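Local structure of DNA-directed RNA polymerase subunit Rpo11 (1XPP) at residues Ser22-Met27 against Asn62-Val67; Val48-Tyr53 against Tyr66-Ser71. The protein probably serves as a small subunit of the archaeal RNA polymerase that transcribes DNA into RNA, and belongs to the Rpo11/RPB11 family of dimerising subunits. All blocks are in the same frame, centred on the assembly; numbering follows the deposited sequence.

In the fold
Contacts 1 and 2 are neighbouring strand pairings in one four-stranded antiparallel sheet, whose order runs 12-19, 22-28, 64-69, 48-54. Strand 64-69 is common to both: contact 1 joins it to strand 22-28 and contact 2 joins it to the outer strand 48-54, with which it forms a beta hairpin. Their centres lie about 11 Å apart, Y66 and V67 belong to both, and I65 CB comes within 3.7 Å of R52 O. On one face of the sheet I65 and A51 pack on helix 32-42, I23 and V67 on helix 74-105, and V25, with I23, on phenylalanines of a second copy of the protein. The other bears T24, Q64, Y66, R68 and E50.

Contact 1: Ser22-Met27 against Asn62-Val67; sequences SITVEM and NPQIYV
I23-V67 and V25-I65 are antiparallel hydrogen-bonded pairs, with four N-H...O bonds running in both directions: V67 N reaches I23 O at 2.9 Å and I65 N reaches V25 O at 2.8 Å. A fifth bond, M27 N to P63 O, is straight at the hydrogen (172°), although its donor stands above the carbonyl plane.

The apolar contacts lie on the face of beta-branched I23, V25, I65 and V67, which suit extended strands: V25 CB meets I65 CG1 at 3.9 Å. I65 also packs on L38 and V39 of helix 32-42, while F96 of a second subunit packs on V25 and M27.

On the other face the Y66 ring, with CG anti to the backbone N (chi1 167°), is placed beside S22 and T24. T24 OG1 approaches the ring edge at Y66 CD1 (3.6 Å), and S22 CB lies 3.6 Å from Y66 CE1. Water 1 joins Y66 OH to S22 OG. With an alanine in place of Y66, S22 and T24 would probably lose the ring beside them and that water its phenolic partner.

Water 2 donates to E26 OE2 and N62 O and accepts from Q64 NE2. The pairing thus joins an apolar face to a polar, water-bridged one.

Contact 2: Val48-Tyr53 against Tyr66-Ser71; sequences VDEARY and YVRVKS
R68 faces two acids, D49 and E50, across a classic beta bulge. R68 O accepts from D49 N at 2.7 Å and E50 N at 3.0 Å, both donors tilted out of the carbonyl plane, and R68 N returns a bond to E50 O. Beyond the bulge the register is regular, with R52 N bound to Y66 O and Y66 N to R52 O.

Two salt bridges divide the guanidinium between the acids. D49 OD1 meets NH1 of R68 at 2.7 Å, and the D49 CB lies over one face of the group. E50 OE1 comes to the edge at NH2 of R68 (2.8 Å), its carboxylate turned nearly square to the guanidinium plane (86°). The bend at chi3 of R68 (40°) brings its long chain back to these acids, and E50 OE2 also lies at the edge of the Y66 ring.

Apolar contacts are lighter: V48 CG2 meets V69 CG1 at 4.3 Å, and small A51 fits beside V67 and touches I42 of helix 32-42. K70 NZ hydrogen-bonds D46 O, just before strand 48-54.

Set between two carboxylates, R68 probably offsets much of their charge and ties the bulged end of the hairpin together.

Contact 1: Ser22-Met27 against Asn62-Val67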
loop_
_atom_site.group_PDB
_atom_site.type_symbol
_atom_site.label_atom_id
_atom_site.label_comp_id
_atom_site.label_asym_id
_atom_site.label_seq_id
_atom_site.Cartn_x
_atom_site.Cartn_y
_atom_site.Cartn_z
ATOM N N SER D 22 -11.988 -16.360 18.068
ATOM C CA SER D 22 -11.324 -16.230 16.769
ATOM C C SER D 22 -11.335 -14.817 16.216
ATOM O O SER D 22 -12.136 -13.949 16.614
ATOM C CB SER D 22 -11.894 -17.222 15.758
ATOM O OG SER D 22 -13.157 -16.779 15.341
ATOM N N ILE D 23 -10.432 -14.578 15.266
ATOM C CA ILE D 23 -10.349 -13.275 14.657
ATOM C C ILE D 23 -9.813 -13.464 13.255
ATOM O O ILE D 23 -9.036 -14.409 12.988
ATOM C CB ILE D 23 -9.438 -12.323 15.504
ATOM C CG1 ILE D 23 -9.665 -10.871 15.126
ATOM C CG2 ILE D 23 -7.950 -12.745 15.408
ATOM C CD1 ILE D 23 -9.014 -9.850 16.119
ATOM N N THR D 24 -10.276 -12.597 12.360
ATOM C CA THR D 24 -9.768 -12.538 10.999
ATOM C C THR D 24 -9.328 -11.123 10.704
ATOM O O THR D 24 -10.048 -10.167 11.004
ATOM C CB THR D 24 -10.875 -12.916 9.995
ATOM O OG1 THR D 24 -11.392 -14.184 10.382
ATOM C CG2 THR D 24 -10.328 -12.954 8.557
ATOM N N VAL D 25 -8.125 -11.013 10.148
ATOM C CA VAL D 25 -7.512 -9.746 9.849
ATOM C C VAL D 25 -7.146 -9.687 8.375
ATOM O O VAL D 25 -6.534 -10.618 7.837
ATOM C CB VAL D 25 -6.231 -9.534 10.725
ATOM C CG1 VAL D 25 -5.644 -8.168 10.489
ATOM C CG2 VAL D 25 -6.555 -9.726 12.179
ATOM N N GLU D 26 -7.544 -8.598 7.719
ATOM C CA GLU D 26 -7.126 -8.317 6.353
ATOM C C GLU D 26 -5.791 -7.579 6.391
ATOM O O GLU D 26 -5.658 -6.579 7.137
ATOM C CB GLU D 26 -8.190 -7.476 5.636
ATOM C CG GLU D 26 -7.999 -7.457 4.122
ATOM C CD GLU D 26 -9.128 -6.729 3.403
ATOM O OE1 GLU D 26 -9.693 -5.782 3.990
ATOM O OE2 GLU D 26 -9.420 -7.080 2.240
ATOM N N MET D 27 -4.824 -8.078 5.626
ATOM C CA MET D 27 -3.450 -7.565 5.577
ATOM C C MET D 27 -3.132 -7.081 4.186
ATOM O O MET D 27 -3.100 -7.879 3.238
ATOM C CB MET D 27 -2.450 -8.663 5.939
ATOM C CG MET D 27 -2.880 -9.531 7.071
ATOM S SD MET D 27 -2.441 -8.706 8.587
ATOM C CE MET D 27 -0.625 -8.654 8.601
ATOM N N ASN D 62 -7.388 -9.091 -0.987
ATOM C CA ASN D 62 -6.146 -8.897 -0.247
ATOM C C ASN D 62 -6.029 -10.046 0.742
ATOM O O ASN D 62 -7.058 -10.580 1.186
ATOM C CB ASN D 62 -6.155 -7.584 0.549
ATOM C CG ASN D 62 -6.020 -6.355 -0.337
ATOM O OD1 ASN D 62 -4.986 -6.147 -0.982
ATOM N ND2 ASN D 62 -7.088 -5.565 -0.410
ATOM N N PRO D 63 -4.785 -10.431 1.085
ATOM C CA PRO D 63 -4.563 -11.510 2.053
ATOM C C PRO D 63 -5.319 -11.299 3.380
ATOM O O PRO D 63 -5.636 -10.158 3.803
ATOM C CB PRO D 63 -3.043 -11.507 2.235
ATOM C CG PRO D 63 -2.525 -10.999 0.910
ATOM C CD PRO D 63 -3.512 -9.915 0.540
ATOM N N GLN D 64 -5.650 -12.423 3.970
ATOM C CA GLN D 64 -6.257 -12.451 5.278
ATOM C C GLN D 64 -5.530 -13.482 6.133
ATOM O O GLN D 64 -4.912 -14.438 5.624
ATOM C CB GLN D 64 -7.710 -12.868 5.176
ATOM C CG GLN D 64 -8.655 -11.785 4.630
ATOM C CD GLN D 64 -10.068 -12.277 4.426
ATOM O OE1 GLN D 64 -10.609 -12.984 5.268
ATOM N NE2 GLN D 64 -10.694 -11.847 3.323
ATOM N N ILE D 65 -5.536 -13.236 7.443
ATOM C CA ILE D 65 -5.137 -14.261 8.392
ATOM C C ILE D 65 -6.279 -14.526 9.364
ATOM O O ILE D 65 -7.050 -13.626 9.688
ATOM C CB ILE D 65 -3.808 -13.907 9.151
ATOM C CG1 ILE D 65 -3.962 -12.663 10.021
ATOM C CG2 ILE D 65 -2.659 -13.748 8.191
ATOM C CD1 ILE D 65 -2.854 -12.516 11.068
ATOM N N TYR D 66 -6.400 -15.798 9.771
ATOM C CA TYR D 66 -7.442 -16.267 10.661
ATOM C C TYR D 66 -6.770 -17.016 11.824
ATOM O O TYR D 66 -5.899 -17.865 11.607
ATOM C CB TYR D 66 -8.317 -17.276 9.915
ATOM C CG TYR D 66 -9.245 -18.070 10.802
ATOM C CD1 TYR D 66 -10.254 -17.436 11.541
ATOM C CD2 TYR D 66 -9.086 -19.429 10.933
ATOM C CE1 TYR D 66 -11.109 -18.188 12.353
ATOM C CE2 TYR D 66 -9.932 -20.178 11.738
ATOM C CZ TYR D 66 -10.928 -19.549 12.427
ATOM O OH TYR D 66 -11.745 -20.306 13.237
ATOM N N VAL D 67 -7.187 -16.688 13.038
ATOM C CA VAL D 67 -6.616 -17.323 14.223
ATOM C C VAL D 67 -7.762 -17.723 15.135
ATOM O O VAL D 67 -8.633 -16.904 15.426
ATOM C CB VAL D 67 -5.670 -16.335 14.995
ATOM C CG1 VAL D 67 -5.077 -16.998 16.224
ATOM C CG2 VAL D 67 -4.537 -15.821 14.084
HETATM O O HOH W 1 -13.963 -19.392 14.196
HETATM O O HOH W 2 -9.529 -9.735 1.617
#

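Contact 2: Val48-Tyr53 against Tyr66-Ser71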
loop_
_atom_site.group_PDB
_atom_site.type_symbol
_atom_site.label_atom_id
_atom_site.label_comp_id
_atom_site.label_asym_id
_atom_site.label_seq_id
_atom_site.Cartn_x
_atom_site.Cartn_y
_atom_site.Cartn_z
ATOM N N VAL D 48 -3.123 -21.806 20.811
ATOM C CA VAL D 48 -3.691 -21.623 19.466
ATOM C C VAL D 48 -4.231 -22.932 18.916
ATOM O O VAL D 48 -3.543 -23.963 18.924
ATOM C CB VAL D 48 -2.661 -20.982 18.494
ATOM C CG1 VAL D 48 -3.147 -21.047 17.026
ATOM C CG2 VAL D 48 -2.458 -19.563 18.889
ATOM N N ASP D 49 -5.465 -22.849 18.429
ATOM C CA ASP D 49 -6.211 -23.963 17.870
ATOM C C ASP D 49 -5.972 -24.058 16.358
ATOM O O ASP D 49 -5.679 -25.128 15.826
ATOM C CB ASP D 49 -7.689 -23.692 18.172
ATOM C CG ASP D 49 -8.461 -24.915 18.513
ATOM O OD1 ASP D 49 -8.642 -25.776 17.625
ATOM O OD2 ASP D 49 -8.956 -24.972 19.662
ATOM N N GLU D 50 -6.089 -22.928 15.665
ATOM C CA GLU D 50 -5.812 -22.887 14.243
ATOM C C GLU D 50 -5.264 -21.522 13.897
ATOM O O GLU D 50 -5.645 -20.534 14.495
ATOM C CB GLU D 50 -7.085 -23.134 13.420
ATOM C CG GLU D 50 -7.171 -24.544 12.810
ATOM C CD GLU D 50 -8.518 -24.820 12.183
ATOM O OE1 GLU D 50 -9.097 -25.898 12.470
ATOM O OE2 GLU D 50 -9.004 -23.954 11.417
ATOM N N ALA D 51 -4.367 -21.503 12.932
ATOM C CA ALA D 51 -3.879 -20.240 12.371
ATOM C C ALA D 51 -3.592 -20.484 10.919
ATOM O O ALA D 51 -2.861 -21.416 10.561
ATOM C CB ALA D 51 -2.644 -19.760 13.086
ATOM N N ARG D 52 -4.168 -19.627 10.079
ATOM C CA ARG D 52 -4.097 -19.818 8.643
ATOM C C ARG D 52 -3.844 -18.497 7.959
ATOM O O ARG D 52 -4.365 -17.466 8.379
ATOM C CB ARG D 52 -5.428 -20.338 8.117
ATOM C CG ARG D 52 -5.939 -21.601 8.803
ATOM C CD ARG D 52 -5.372 -22.839 8.123
ATOM N NE ARG D 52 -5.543 -22.753 6.678
ATOM C CZ ARG D 52 -5.363 -23.758 5.828
ATOM N NH1 ARG D 52 -5.011 -24.961 6.276
ATOM N NH2 ARG D 52 -5.548 -23.561 4.523
ATOM N N TYR D 53 -3.067 -18.528 6.888
ATOM C CA TYR D 53 -3.046 -17.392 5.978
ATOM C C TYR D 53 -3.772 -17.762 4.714
ATOM O O TYR D 53 -3.783 -18.945 4.308
ATOM C CB TYR D 53 -1.621 -16.952 5.636
ATOM C CG TYR D 53 -0.740 -18.022 5.033
ATOM C CD1 TYR D 53 -0.772 -18.290 3.647
ATOM C CD2 TYR D 53 0.132 -18.748 5.831
ATOM C CE1 TYR D 53 0.045 -19.278 3.098
ATOM C CE2 TYR D 53 0.960 -19.713 5.289
ATOM C CZ TYR D 53 0.909 -19.978 3.928
ATOM O OH TYR D 53 1.743 -20.959 3.420
ATOM N N TYR D 66 -6.400 -15.798 9.771
ATOM C CA TYR D 66 -7.442 -16.267 10.661
ATOM C C TYR D 66 -6.770 -17.016 11.824
ATOM O O TYR D 66 -5.899 -17.865 11.607
ATOM C CB TYR D 66 -8.317 -17.276 9.915
ATOM C CG TYR D 66 -9.245 -18.070 10.802
ATOM C CD1 TYR D 66 -10.254 -17.436 11.541
ATOM C CD2 TYR D 66 -9.086 -19.429 10.933
ATOM C CE1 TYR D 66 -11.109 -18.188 12.353
ATOM C CE2 TYR D 66 -9.932 -20.178 11.738
ATOM C CZ TYR D 66 -10.928 -19.549 12.427
ATOM O OH TYR D 66 -11.745 -20.306 13.237
ATOM N N VAL D 67 -7.187 -16.688 13.038
ATOM C CA VAL D 67 -6.616 -17.323 14.223
ATOM C C VAL D 67 -7.762 -17.723 15.135
ATOM O O VAL D 67 -8.633 -16.904 15.426
ATOM C CB VAL D 67 -5.670 -16.335 14.995
ATOM C CG1 VAL D 67 -5.077 -16.998 16.224
ATOM C CG2 VAL D 67 -4.537 -15.821 14.084
ATOM N N ARG D 68 -7.745 -18.974 15.562
ATOM C CA ARG D 68 -8.651 -19.442 16.618
ATOM C C ARG D 68 -7.836 -20.005 17.782
ATOM O O ARG D 68 -6.921 -20.774 17.584
ATOM C CB ARG D 68 -9.614 -20.501 16.099
ATOM C CG ARG D 68 -10.608 -21.020 17.171
ATOM C CD ARG D 68 -11.655 -21.967 16.563
ATOM N NE ARG D 68 -11.081 -22.865 15.567
ATOM C CZ ARG D 68 -10.764 -24.138 15.784
ATOM N NH1 ARG D 68 -10.975 -24.695 16.969
ATOM N NH2 ARG D 68 -10.240 -24.866 14.805
ATOM N N VAL D 69 -8.229 -19.625 18.995
ATOM C CA VAL D 69 -7.515 -20.032 20.213
ATOM C C VAL D 69 -8.311 -21.069 21.044
ATOM O O VAL D 69 -9.555 -21.068 21.009
ATOM C CB VAL D 69 -7.156 -18.773 21.070
ATOM C CG1 VAL D 69 -6.154 -17.857 20.293
ATOM C CG2 VAL D 69 -8.367 -17.979 21.473
ATOM N N LYS D 70 -7.584 -21.950 21.737
ATOM C CA LYS D 70 -8.189 -22.800 22.804
ATOM C C LYS D 70 -8.477 -21.986 24.068
ATOM O O LYS D 70 -9.421 -22.289 24.811
ATOM C CB LYS D 70 -7.269 -23.941 23.245
ATOM C CG LYS D 70 -6.542 -24.723 22.184
ATOM C CD LYS D 70 -5.375 -25.493 22.812
ATOM C CE LYS D 70 -4.637 -26.309 21.786
ATOM N NZ LYS D 70 -3.207 -26.524 22.183
ATOM N N SER D 71 -7.634 -20.996 24.350
ATOM C CA SER D 71 -7.770 -20.177 25.558
ATOM C C SER D 71 -7.244 -18.780 25.315
ATOM O O SER D 71 -6.524 -18.545 24.345
ATOM C CB SER D 71 -7.027 -20.826 26.731
ATOM O OG SER D 71 -5.710 -21.192 26.346
#